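Local coordinates for hypothetical protein BACOVA_04980 (Bacteroides ovatus, PDB 3UFI) that probably serves as a fimbrillin-type subunit of a pilus of this gut bacterium and is thought to act in cell adhesion, at residues E239-N243 against D244-T248; N255-G259 against H260-Y264. All coordinates share one frame; numbering follows the deposited sequence.

Contact 1: residues E239-N243 against D244-T248; sequences EVRMN and DETYT
V240 and Y247 face each other as a hydrogen-bonded pair in an antiparallel beta hairpin whose strands 239-242 and 245-248 run at 161° to one another and are joined by a type I' turn from M242 to E245. V240 N donates a hydrogen bond to Y247 O at 2.8 Å, and Y247 N donates one back to V240 O. N243 and D244 fill the middle of the turn, both with positive phi.

E239, R241, T246 and T248 share one face. R241 reaches across T246 at about a right angle, its chain bent at chi2 (66°). R241 NH1 donates a hydrogen bond to T246 OG1 at 2.8 Å, close to the guanidinium plane. D244 C, the carbonyl carbon, lies 3.5 Å over the centre of that group. E239 runs extended beside T248, with CG 3.7 Å from T248 CG2, and its OE2 comes 3.6 Å from T246 CG2. Cut back to an alanine here, the E239 side chain would probably no longer cover the methyls of T246 and T248.

The other face carries V240, M242 and Y247, with E245 as its polar residue near the turn. M242 CE touches the tyrosine ring obliquely, 4.0 Å from Y247 CE1. F268 meets the same ring edge-to-face. Water 1 donates to M242 O and is also hydrogen-bonded to Y247 OH. The hairpin is thus two-sided: V240, M242 and Y247 give an apolar patch toward F268 and M273, and the R241 face is polar.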
loop_
_atom_site.group_PDB
_atom_site.type_symbol
_atom_site.label_atom_id
_atom_site.label_comp_id
_atom_site.label_asym_id
_atom_site.label_seq_id
_atom_site.Cartn_x
_atom_site.Cartn_y
_atom_site.Cartn_z
ATOM N N GLU A 239 4.423 13.333 20.012
ATOM C CA GLU A 239 5.309 14.416 20.401
ATOM C C GLU A 239 5.546 15.285 19.175
ATOM O O GLU A 239 5.810 14.765 18.081
ATOM C CB GLU A 239 6.618 13.877 20.976
ATOM C CG GLU A 239 7.567 14.968 21.445
ATOM C CD GLU A 239 8.833 14.500 22.127
ATOM O OE1 GLU A 239 8.779 13.483 22.857
ATOM O OE2 GLU A 239 9.876 15.172 21.960
ATOM N N VAL A 240 5.375 16.597 19.342
ATOM C CA VAL A 240 5.569 17.543 18.254
ATOM C C VAL A 240 6.551 18.609 18.698
ATOM O O VAL A 240 6.365 19.220 19.748
ATOM C CB VAL A 240 4.235 18.165 17.749
ATOM C CG1 VAL A 240 4.500 19.296 16.753
ATOM C CG2 VAL A 240 3.328 17.103 17.131
ATOM N N ARG A 241 7.631 18.782 17.919
ATOM C CA ARG A 241 8.615 19.828 18.122
ATOM C C ARG A 241 8.304 20.908 17.074
ATOM O O ARG A 241 8.438 20.674 15.879
ATOM C CB ARG A 241 10.050 19.276 18.036
ATOM C CG ARG A 241 11.139 20.329 18.243
ATOM C CD ARG A 241 11.130 20.892 19.650
ATOM N NE ARG A 241 12.206 21.844 19.890
ATOM C CZ ARG A 241 12.504 22.343 21.087
ATOM N NH1 ARG A 241 11.802 21.988 22.160
ATOM N NH2 ARG A 241 13.508 23.201 21.222
HETATM N N MSE A 242 7.814 22.067 17.520
HETATM C CA MSE A 242 7.408 23.125 16.599
HETATM C C MSE A 242 7.805 24.478 17.140
HETATM O O MSE A 242 7.458 24.807 18.276
HETATM C CB MSE A 242 5.882 23.060 16.400
HETATM C CG MSE A 242 5.349 23.991 15.337
HETATM SE SE MSE A 242 3.400 23.817 15.120
HETATM C CE MSE A 242 2.802 24.662 16.774
ATOM N N ASN A 243 8.494 25.290 16.302
ATOM C CA ASN A 243 8.907 26.659 16.637
ATOM C C ASN A 243 9.581 26.738 18.034
ATOM O O ASN A 243 9.269 27.619 18.845
ATOM C CB ASN A 243 7.709 27.631 16.538
ATOM C CG ASN A 243 8.102 29.082 16.506
ATOM O OD1 ASN A 243 9.125 29.447 15.931
ATOM N ND2 ASN A 243 7.341 29.931 17.185
ATOM N N ASP A 244 10.507 25.779 18.295
ATOM C CA ASP A 244 11.358 25.660 19.493
ATOM C C ASP A 244 10.584 25.255 20.749
ATOM O O ASP A 244 11.078 25.468 21.858
ATOM C CB ASP A 244 12.142 26.963 19.753
ATOM C CG ASP A 244 12.893 27.453 18.537
ATOM O OD1 ASP A 244 13.653 26.651 17.947
ATOM O OD2 ASP A 244 12.674 28.616 18.136
ATOM N N GLU A 245 9.403 24.627 20.579
ATOM C CA GLU A 245 8.592 24.148 21.700
ATOM C C GLU A 245 8.275 22.687 21.499
ATOM O O GLU A 245 8.182 22.241 20.361
ATOM C CB GLU A 245 7.286 24.966 21.837
ATOM C CG GLU A 245 7.479 26.471 21.904
ATOM C CD GLU A 245 8.277 27.045 23.064
ATOM O OE1 GLU A 245 8.407 26.378 24.113
ATOM O OE2 GLU A 245 8.755 28.191 22.927
ATOM N N THR A 246 8.088 21.944 22.592
ATOM C CA THR A 246 7.737 20.525 22.549
ATOM C C THR A 246 6.352 20.338 23.153
ATOM O O THR A 246 6.106 20.770 24.272
ATOM C CB THR A 246 8.799 19.672 23.272
ATOM O OG1 THR A 246 10.047 19.838 22.604
ATOM C CG2 THR A 246 8.434 18.186 23.306
ATOM N N TYR A 247 5.454 19.724 22.382
ATOM C CA TYR A 247 4.091 19.364 22.746
ATOM C C TYR A 247 4.006 17.863 22.812
ATOM O O TYR A 247 4.483 17.187 21.901
ATOM C CB TYR A 247 3.069 19.895 21.716
ATOM C CG TYR A 247 3.126 21.387 21.478
ATOM C CD1 TYR A 247 4.049 21.939 20.587
ATOM C CD2 TYR A 247 2.230 22.248 22.106
ATOM C CE1 TYR A 247 4.104 23.311 20.358
ATOM C CE2 TYR A 247 2.281 23.626 21.892
ATOM C CZ TYR A 247 3.219 24.152 21.011
ATOM O OH TYR A 247 3.288 25.501 20.779
ATOM N N THR A 248 3.437 17.326 23.888
ATOM C CA THR A 248 3.244 15.877 24.014
ATOM C C THR A 248 1.827 15.591 24.432
ATOM O O THR A 248 1.292 16.265 25.307
ATOM C CB THR A 248 4.230 15.213 25.006
ATOM O OG1 THR A 248 4.013 15.770 26.290
ATOM C CG2 THR A 248 5.696 15.354 24.599
HETATM O O HOH W 1 5.256 26.301 19.079
HETATM O O HOH W 2 8.555 29.690 20.677
#

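Contact 2: residues N255-G259 against H260-Y264; sequences NLESG and HAYPY
L256 packs against Y262 across a type II beta turn, E257 to H260, that leads the chain out of the short strand 255-256. G259 sits at the third position of the turn with positive phi (76°), which favours glycine. The closing bond, H260 N to E257 O, is weak at 3.5 Å. E257 O also accepts a bond from T160 OG1, so the turn does not rest on its closure alone.

The tight part is the tyrosine. Its CG stands anti to the carbonyl carbon (chi1 -59°), and the ring reaches back to the start of the turn. L256 CD2 lies over one face in a CH-pi contact, 3.9 Å from the ring centroid and displaced toward CG and CD1. T160 touches both side chains. At the far end of the ring, E257 N donates to Y262 OH at 3.0 Å with a fairly straight N-H (162°). The hydroxyl thus satisfies a backbone amide at the mouth of the turn. E257 CB packs beside the same oxygen at 3.5 Å.

H260 is held from outside the turn. Its imidazole folds over its own peptide link to G259, with H260 CD2 3.4 Å from S258 O. Its ND1 is hydrogen-bonded to E281 O, which ties this side of the turn to the C-terminal part of the chain. The solvent side belongs to the exposed E257, whose carboxylate is linked to the tyrosine hydroxyl by a water. This water 3 lies near the plane of the Y262 ring, 2.7 Å from Y262 OH, and donates to E257 OE1 at 2.7 Å.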
loop_
_atom_site.group_PDB
_atom_site.type_symbol
_atom_site.label_atom_id
_atom_site.label_comp_id
_atom_site.label_asym_id
_atom_site.label_seq_id
_atom_site.Cartn_x
_atom_site.Cartn_y
_atom_site.Cartn_z
ATOM N N ASN A 255 -8.031 0.021 16.673
ATOM C CA ASN A 255 -7.566 -1.032 15.797
ATOM C C ASN A 255 -7.407 -0.464 14.354
ATOM O O ASN A 255 -8.341 0.129 13.817
ATOM C CB ASN A 255 -8.572 -2.194 15.849
ATOM C CG ASN A 255 -8.157 -3.382 15.032
ATOM O OD1 ASN A 255 -6.993 -3.749 14.979
ATOM N ND2 ASN A 255 -9.108 -4.026 14.396
ATOM N N LEU A 256 -6.216 -0.615 13.757
ATOM C CA LEU A 256 -5.916 -0.113 12.411
ATOM C C LEU A 256 -5.970 -1.262 11.422
ATOM O O LEU A 256 -5.085 -2.118 11.409
ATOM C CB LEU A 256 -4.556 0.598 12.375
ATOM C CG LEU A 256 -4.269 1.636 13.487
ATOM C CD1 LEU A 256 -2.838 2.091 13.426
ATOM C CD2 LEU A 256 -5.220 2.838 13.417
ATOM N N GLU A 257 -7.078 -1.334 10.663
ATOM C CA GLU A 257 -7.315 -2.419 9.708
ATOM C C GLU A 257 -6.849 -2.094 8.307
ATOM O O GLU A 257 -6.711 -0.924 7.949
ATOM C CB GLU A 257 -8.797 -2.775 9.664
ATOM C CG GLU A 257 -9.339 -3.187 11.018
ATOM C CD GLU A 257 -10.753 -3.707 10.918
ATOM O OE1 GLU A 257 -11.674 -2.890 10.695
ATOM O OE2 GLU A 257 -10.933 -4.940 11.015
ATOM N N SER A 258 -6.592 -3.158 7.524
ATOM C CA SER A 258 -6.215 -3.128 6.100
ATOM C C SER A 258 -7.194 -2.294 5.292
ATOM O O SER A 258 -8.415 -2.457 5.445
ATOM C CB SER A 258 -6.254 -4.549 5.535
ATOM O OG SER A 258 -4.961 -5.065 5.294
ATOM N N GLY A 259 -6.665 -1.443 4.424
ATOM C CA GLY A 259 -7.478 -0.670 3.495
ATOM C C GLY A 259 -8.229 0.516 4.048
ATOM O O GLY A 259 -9.059 1.091 3.342
ATOM N N HIS A 260 -7.948 0.910 5.297
ATOM C CA HIS A 260 -8.641 2.049 5.896
ATOM C C HIS A 260 -7.662 3.104 6.347
ATOM O O HIS A 260 -6.522 2.789 6.674
ATOM C CB HIS A 260 -9.502 1.594 7.082
ATOM C CG HIS A 260 -10.699 0.804 6.678
ATOM N ND1 HIS A 260 -11.848 1.424 6.213
ATOM C CD2 HIS A 260 -10.893 -0.535 6.682
ATOM C CE1 HIS A 260 -12.700 0.448 5.946
ATOM N NE2 HIS A 260 -12.173 -0.749 6.219
ATOM N N ALA A 261 -8.121 4.350 6.383
ATOM C CA ALA A 261 -7.355 5.494 6.861
ATOM C C ALA A 261 -8.009 5.988 8.133
ATOM O O ALA A 261 -9.239 5.966 8.257
ATOM C CB ALA A 261 -7.279 6.586 5.803
ATOM N N TYR A 262 -7.176 6.316 9.124
ATOM C CA TYR A 262 -7.615 6.731 10.456
ATOM C C TYR A 262 -7.134 8.125 10.742
ATOM O O TYR A 262 -6.009 8.321 11.201
ATOM C CB TYR A 262 -7.167 5.724 11.540
ATOM C CG TYR A 262 -7.723 4.342 11.272
ATOM C CD1 TYR A 262 -7.093 3.476 10.378
ATOM C CD2 TYR A 262 -8.921 3.930 11.838
ATOM C CE1 TYR A 262 -7.634 2.232 10.074
ATOM C CE2 TYR A 262 -9.456 2.672 11.562
ATOM C CZ TYR A 262 -8.817 1.835 10.664
ATOM O OH TYR A 262 -9.331 0.588 10.388
ATOM N N PRO A 263 -7.995 9.126 10.480
ATOM C CA PRO A 263 -7.576 10.516 10.704
ATOM C C PRO A 263 -7.711 10.938 12.173
ATOM O O PRO A 263 -8.567 10.452 12.915
ATOM C CB PRO A 263 -8.493 11.326 9.769
ATOM C CG PRO A 263 -9.330 10.293 9.003
ATOM C CD PRO A 263 -9.337 9.074 9.861
ATOM N N TYR A 264 -6.787 11.793 12.597
ATOM C CA TYR A 264 -6.733 12.390 13.925
ATOM C C TYR A 264 -6.656 13.881 13.773
ATOM O O TYR A 264 -5.841 14.374 12.977
ATOM C CB TYR A 264 -5.518 11.881 14.732
ATOM C CG TYR A 264 -5.664 10.457 15.208
ATOM C CD1 TYR A 264 -5.373 9.385 14.365
ATOM C CD2 TYR A 264 -6.116 10.174 16.493
ATOM C CE1 TYR A 264 -5.509 8.068 14.796
ATOM C CE2 TYR A 264 -6.257 8.858 16.936
ATOM C CZ TYR A 264 -5.935 7.809 16.091
ATOM O OH TYR A 264 -6.087 6.508 16.506
HETATM O O HOH W 3 -11.680 -0.265 11.474
#

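In the fold
Contact 1 closes before contact 2 opens, and strand 245-250 leads on to strand 255-256 in the same fimbrillin-like region. Their centres are about 25 Å apart, and their nearest atoms stay about 10 Å apart without touching. Contact 1 is a surface hairpin about 30 Å from the centre of the chain. Contact 2 is partly buried, about 12 Å from that centre. No ligand site is part of either contact. The chain leaving 260-264 enters strand 266-268, whose F268 packs on V240, M242 and Y247 of contact 1. The second turn therefore leads into a strand that packs on the V240, M242 and Y247 face of the first hairpin.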